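Local coordinates for dihydrophenazinedicarboxylate synthase (Burkholderia, PDB 4HMW), which catalyses FMN-dependent oxidations with molecular oxygen in the final steps of phenazine biosynthesis, at residues T13-V18 with R105-Q109; S114-L120 with G177-H183. All blocks are in the same frame, centred on the assembly; numbering follows the deposited sequence. Where two conformers were deposited one is given.

Contact 1. Residues T13-V18 with R105-Q109; sequences TGSVDV and RETGQ
Thr13 OG1 lies 3.2 Å from Glu106 O, where the N-terminal arm crosses the hairpin turn between strands 97-104 and 109-119. A G1 beta bulge at Gly108 and Gln109 shapes this turn. Thr13 OG1 sits between its backbone N and carbonyl carbon (chi1 66°) and donates to the next carbonyl, Gly14 O, from above its plane. No direct hydrogen bond joins the two segments. Water 1 links them instead, giving a 2.9 Å bond to Glu106 O and a weak one to Thr13 O. At Ser15 it is CB that touches the turn, 3.2 Å from Arg105 O. Arg105 itself reaches the second subunit: its NE and NH2 bond to the backbone oxygens of Arg47 and Glu48 there, and Glu48 is an FMN-pocket residue. Ser15 O receives a CA-H...O contact from Gly108 CA at 3.4 Å. Gly108 lies about 6 Å from a bound FMN. Val18 CG1 packs against Thr107 CB and the carbonyl beside it, while CG2 lies against the amide end of Gln109. That amide is held from its other end, because Thr107 OG1 donates to Gln109 OE1 at 2.7 Å. Water 2 closes the contact: it accepts from Val18 N at 3.1 Å and donates to Thr107 O at 2.9 Å.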
loop_
_atom_site.group_PDB
_atom_site.type_symbol
_atom_site.label_atom_id
_atom_site.label_comp_id
_atom_site.label_asym_id
_atom_site.label_seq_id
_atom_site.Cartn_x
_atom_site.Cartn_y
_atom_site.Cartn_z
ATOM N N THR B 13 11.657 5.232 -19.877
ATOM C CA THR B 13 11.692 6.440 -19.044
ATOM C C THR B 13 12.758 6.238 -17.971
ATOM O O THR B 13 13.232 5.111 -17.730
ATOM C CB THR B 13 10.303 6.803 -18.318
ATOM O OG1 THR B 13 9.956 5.796 -17.353
ATOM C CG2 THR B 13 9.128 6.956 -19.304
ATOM N N GLY B 14 13.135 7.345 -17.343
ATOM C CA GLY B 14 13.826 7.300 -16.079
ATOM C C GLY B 14 12.719 7.312 -15.046
ATOM O O GLY B 14 11.549 7.544 -15.375
ATOM N N SER B 15 13.070 7.053 -13.800
ATOM C CA SER B 15 12.081 7.079 -12.736
ATOM C C SER B 15 12.086 8.440 -12.051
ATOM O O SER B 15 11.581 8.603 -10.950
ATOM C CB SER B 15 12.397 5.965 -11.756
ATOM O OG SER B 15 13.791 5.734 -11.758
ATOM N N VAL B 16 12.690 9.435 -12.700
ATOM C CA VAL B 16 12.605 10.807 -12.190
ATOM C C VAL B 16 12.243 11.707 -13.373
ATOM O O VAL B 16 12.475 11.351 -14.548
ATOM C CB VAL B 16 13.929 11.277 -11.525
ATOM C CG1 VAL B 16 14.153 10.607 -10.158
ATOM C CG2 VAL B 16 15.105 11.028 -12.467
ATOM N N ASP B 17 11.650 12.847 -13.053
ATOM C CA ASP B 17 11.360 13.881 -14.030
ATOM C C ASP B 17 10.424 13.436 -15.164
ATOM O O ASP B 17 10.515 13.957 -16.279
ATOM C CB ASP B 17 12.677 14.449 -14.580
ATOM C CG ASP B 17 13.614 14.902 -13.466
ATOM O OD1 ASP B 17 13.105 15.415 -12.435
ATOM O OD2 ASP B 17 14.859 14.743 -13.632
ATOM N N VAL B 18 9.474 12.538 -14.894
ATOM C CA VAL B 18 8.463 12.330 -15.913
ATOM C C VAL B 18 7.655 13.615 -16.090
ATOM O O VAL B 18 7.611 14.464 -15.209
ATOM C CB VAL B 18 7.581 11.127 -15.682
ATOM C CG1 VAL B 18 8.494 9.893 -15.476
ATOM C CG2 VAL B 18 6.594 11.379 -14.558
ATOM N N ARG B 105 7.442 1.996 -9.820
ATOM C CA ARG B 105 8.871 2.206 -9.657
ATOM C C ARG B 105 9.493 2.752 -10.943
ATOM O O ARG B 105 10.443 3.562 -10.896
ATOM C CB ARG B 105 9.554 0.874 -9.281
ATOM C CG ARG B 105 9.223 0.406 -7.888
ATOM C CD ARG B 105 9.269 -1.128 -7.769
ATOM N NE ARG B 105 9.291 -1.621 -6.388
ATOM C CZ ARG B 105 8.201 -1.767 -5.646
ATOM N NH1 ARG B 105 7.015 -1.452 -6.141
ATOM N NH2 ARG B 105 8.289 -2.260 -4.421
ATOM N N GLU B 106 8.967 2.325 -12.084
ATOM C CA GLU B 106 9.586 2.655 -13.377
ATOM C C GLU B 106 9.504 4.136 -13.720
ATOM O O GLU B 106 10.387 4.652 -14.377
ATOM C CB GLU B 106 8.955 1.840 -14.521
ATOM C CG GLU B 106 9.189 0.349 -14.452
ATOM C CD GLU B 106 8.084 -0.412 -13.711
ATOM O OE1 GLU B 106 7.385 0.186 -12.846
ATOM O OE2 GLU B 106 7.918 -1.629 -14.015
ATOM N N THR B 107 8.449 4.818 -13.266
ATOM C CA THR B 107 8.256 6.223 -13.548
ATOM C C THR B 107 8.333 7.127 -12.333
ATOM O O THR B 107 8.156 8.332 -12.458
ATOM C CB THR B 107 6.892 6.467 -14.173
ATOM O OG1 THR B 107 5.892 6.040 -13.243
ATOM C CG2 THR B 107 6.724 5.668 -15.486
ATOM N N GLY B 108 8.590 6.562 -11.168
ATOM C CA GLY B 108 8.621 7.358 -9.979
ATOM C C GLY B 108 7.311 8.047 -9.686
ATOM O O GLY B 108 7.297 9.228 -9.304
ATOM N N GLN B 109 6.201 7.309 -9.784
ATOM C CA GLN B 109 4.884 7.915 -9.541
ATOM C C GLN B 109 4.093 7.140 -8.506
ATOM O O GLN B 109 4.133 5.914 -8.448
ATOM C CB GLN B 109 4.044 7.992 -10.854
ATOM C CG GLN B 109 4.560 9.007 -11.848
ATOM C CD GLN B 109 3.871 8.858 -13.194
ATOM O OE1 GLN B 109 3.940 7.814 -13.846
ATOM N NE2 GLN B 109 3.222 9.913 -13.636
HETATM O O HOH W 1 12.941 3.415 -14.812
HETATM O O HOH W 2 8.913 11.140 -12.187
#

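Contact 2. Residues S114-L120 with G177-H183; sequences SGQAVPL and GYRLEPH
Val118 and Arg179 form a hydrogen-bonded pair in the antiparallel sheet of the FMN-binding split barrel of the pyridoxamine 5'-phosphate oxidase family. Val118 N donates to Arg179 O at 2.7 Å, nearly straight at 173°, and Arg179 N returns a bond to Val118 O. Gln116 and Glu181 make the next such pair. One more hydrogen bond extends the pairing at each end, from Leu120 N to Gly177 O and from His183 N to Ser114 O. Water 3 joins Gln116 NE2 to His183 ND1. Gly115 has no side chain, so its CA can lie 3.2 Å from Glu181 O. On one face, Ala117 CB and Pro119 CG each pack 4.0 Å from the Tyr178 ring, at CD1 and CE1. On the other, Val118 CG2 rests against the Glu181 carboxylate, 3.7 Å from CD. Leu120 CD2 sits over one face of the Arg179 guanidinium, toward its rim. The Arg179 chain leaves extended and bends at chi3 (-59°), which brings NH2 to Glu181 OE2 for a 3.3 Å salt bridge. Asp74 OD2 makes a salt bridge to NE of the same arginine. Farther out, strand 77-83 pairs with the other edge of strand 175-182, and Tyr178 touches Thr82, an FMN-binding residue. Asp74 and Glu181 probably balance the charge of Arg179 and, with Leu120 over one face, limit rotation of the guanidinium.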
loop_
_atom_site.group_PDB
_atom_site.type_symbol
_atom_site.label_atom_id
_atom_site.label_comp_id
_atom_site.label_asym_id
_atom_site.label_seq_id
_atom_site.Cartn_x
_atom_site.Cartn_y
_atom_site.Cartn_z
ATOM N N SER B 114 -8.233 8.043 -1.503
ATOM C CA SER B 114 -8.889 7.825 -0.220
ATOM C C SER B 114 -10.362 8.121 -0.351
ATOM O O SER B 114 -10.748 9.149 -0.900
ATOM C CB SER B 114 -8.266 8.697 0.856
ATOM O OG SER B 114 -7.003 8.191 1.224
ATOM N N GLY B 115 -11.185 7.197 0.141
ATOM C CA GLY B 115 -12.598 7.332 -0.048
ATOM C C GLY B 115 -13.395 6.326 0.738
ATOM O O GLY B 115 -13.000 5.902 1.826
ATOM N N GLN B 116 -14.562 6.009 0.193
ATOM C CA GLN B 116 -15.412 4.953 0.703
ATOM C C GLN B 116 -15.665 3.917 -0.378
ATOM O O GLN B 116 -15.745 4.240 -1.562
ATOM C CB GLN B 116 -16.724 5.555 1.178
ATOM C CG GLN B 116 -16.580 6.370 2.452
ATOM C CD GLN B 116 -17.887 7.006 2.866
ATOM O OE1 GLN B 116 -18.813 6.317 3.328
ATOM N NE2 GLN B 116 -17.990 8.316 2.673
ATOM N N ALA B 117 -15.767 2.659 0.038
ATOM C CA ALA B 117 -16.056 1.586 -0.888
ATOM C C ALA B 117 -17.548 1.356 -0.936
ATOM O O ALA B 117 -18.156 1.044 0.066
ATOM C CB ALA B 117 -15.352 0.324 -0.445
ATOM N N VAL B 118 -18.148 1.574 -2.089
ATOM C CA VAL B 118 -19.600 1.445 -2.226
ATOM C C VAL B 118 -19.925 0.119 -2.893
ATOM O O VAL B 118 -19.431 -0.188 -3.974
ATOM C CB VAL B 118 -20.149 2.589 -3.076
ATOM C CG1 VAL B 118 -21.671 2.462 -3.275
ATOM C CG2 VAL B 118 -19.810 3.929 -2.412
ATOM N N PRO B 119 -20.775 -0.686 -2.256
ATOM C CA PRO B 119 -21.051 -1.980 -2.891
ATOM C C PRO B 119 -21.754 -1.800 -4.227
ATOM O O PRO B 119 -22.633 -0.944 -4.298
ATOM C CB PRO B 119 -22.001 -2.671 -1.885
ATOM C CG PRO B 119 -21.705 -2.022 -0.585
ATOM C CD PRO B 119 -21.369 -0.580 -0.909
ATOM N N LEU B 120 -21.403 -2.592 -5.239
ATOM C CA LEU B 120 -22.127 -2.600 -6.508
ATOM C C LEU B 120 -23.475 -3.314 -6.400
ATOM O O LEU B 120 -23.712 -4.039 -5.447
ATOM C CB LEU B 120 -21.302 -3.305 -7.575
ATOM C CG LEU B 120 -19.909 -2.689 -7.789
ATOM C CD1 LEU B 120 -19.188 -3.383 -8.913
ATOM C CD2 LEU B 120 -20.028 -1.244 -8.104
ATOM N N GLY B 177 -18.654 -6.936 -5.881
ATOM C CA GLY B 177 -17.826 -5.828 -6.325
ATOM C C GLY B 177 -18.068 -4.599 -5.472
ATOM O O GLY B 177 -19.147 -4.439 -4.873
ATOM N N TYR B 178 -17.055 -3.733 -5.419
ATOM C CA TYR B 178 -17.129 -2.436 -4.735
ATOM C C TYR B 178 -16.609 -1.371 -5.682
ATOM O O TYR B 178 -15.779 -1.659 -6.526
ATOM C CB TYR B 178 -16.224 -2.397 -3.476
ATOM C CG TYR B 178 -16.714 -3.289 -2.364
ATOM C CD1 TYR B 178 -17.611 -2.842 -1.423
ATOM C CD2 TYR B 178 -16.258 -4.580 -2.264
ATOM C CE1 TYR B 178 -18.043 -3.677 -0.424
ATOM C CE2 TYR B 178 -16.683 -5.409 -1.294
ATOM C CZ TYR B 178 -17.565 -4.968 -0.370
ATOM O OH TYR B 178 -17.967 -5.855 0.608
ATOM N N ARG B 179 -17.106 -0.154 -5.537
ATOM C CA ARG B 179 -16.477 1.009 -6.139
ATOM C C ARG B 179 -15.830 1.865 -5.054
ATOM O O ARG B 179 -16.492 2.320 -4.133
ATOM C CB ARG B 179 -17.505 1.823 -6.933
ATOM C CG ARG B 179 -16.855 3.003 -7.738
ATOM C CD ARG B 179 -17.903 3.895 -8.378
ATOM N NE ARG B 179 -18.768 3.149 -9.285
ATOM C CZ ARG B 179 -19.993 2.687 -9.009
ATOM N NH1 ARG B 179 -20.634 2.014 -9.949
ATOM N NH2 ARG B 179 -20.600 2.901 -7.840
ATOM N N LEU B 180 -14.517 2.083 -5.169
ATOM C CA LEU B 180 -13.834 2.988 -4.298
ATOM C C LEU B 180 -14.024 4.373 -4.860
ATOM O O LEU B 180 -13.445 4.705 -5.873
ATOM C CB LEU B 180 -12.361 2.602 -4.171
ATOM C CG LEU B 180 -11.471 3.497 -3.298
ATOM C CD1 LEU B 180 -12.015 3.593 -1.892
ATOM C CD2 LEU B 180 -10.020 3.000 -3.294
ATOM N N GLU B 181 -14.865 5.160 -4.205
ATOM C CA GLU B 181 -15.198 6.508 -4.649
ATOM C C GLU B 181 -14.405 7.519 -3.830
ATOM O O GLU B 181 -14.544 7.592 -2.591
ATOM C CB GLU B 181 -16.706 6.780 -4.499
ATOM C CG GLU B 181 -17.563 5.771 -5.211
ATOM C CD GLU B 181 -19.027 6.164 -5.282
ATOM O OE1 GLU B 181 -19.473 7.053 -4.505
ATOM O OE2 GLU B 181 -19.744 5.553 -6.111
ATOM N N PRO B 182 -13.547 8.289 -4.497
ATOM C CA PRO B 182 -12.630 9.121 -3.723
ATOM C C PRO B 182 -13.278 10.375 -3.174
ATOM O O PRO B 182 -14.134 10.958 -3.853
ATOM C CB PRO B 182 -11.556 9.508 -4.755
ATOM C CG PRO B 182 -12.253 9.424 -6.071
ATOM C CD PRO B 182 -13.226 8.291 -5.936
ATOM N N HIS B 183 -12.865 10.785 -1.972
ATOM C CA HIS B 183 -13.050 12.176 -1.528
ATOM C C HIS B 183 -11.724 12.929 -1.508
ATOM O O HIS B 183 -11.702 14.138 -1.239
ATOM C CB HIS B 183 -13.689 12.248 -0.133
ATOM C CG HIS B 183 -12.852 11.650 0.944
ATOM N ND1 HIS B 183 -13.065 10.378 1.413
ATOM C CD2 HIS B 183 -11.792 12.139 1.636
ATOM C CE1 HIS B 183 -12.163 10.099 2.340
ATOM N NE2 HIS B 183 -11.378 11.150 2.491
HETATM O O HOH W 3 -15.785 9.454 1.152
HETATM O O HOH W 4 -21.790 -5.546 -4.049
#

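From the N terminus, the arm at 13-18 meets the turn at 105-109 first. Contact 1 thus closes a long loop that includes helix 30-43 and the strands from 51-57 to 97-104. The chain then runs along strand 109-119 into contact 2. This second loop carries the helices 122-130, 134-142 and 152-165 before strand 175-182 returns to pair with 114-120. The two closures follow in series, neither nested nor crossed. Strand 109-119 connects them. The nearest atoms of contact 1 and contact 2 are about 14 Å apart. Contact 1 ties the N-terminal arm to a hairpin end, whereas contact 2 joins strands within the sheet. Both also touch the second subunit.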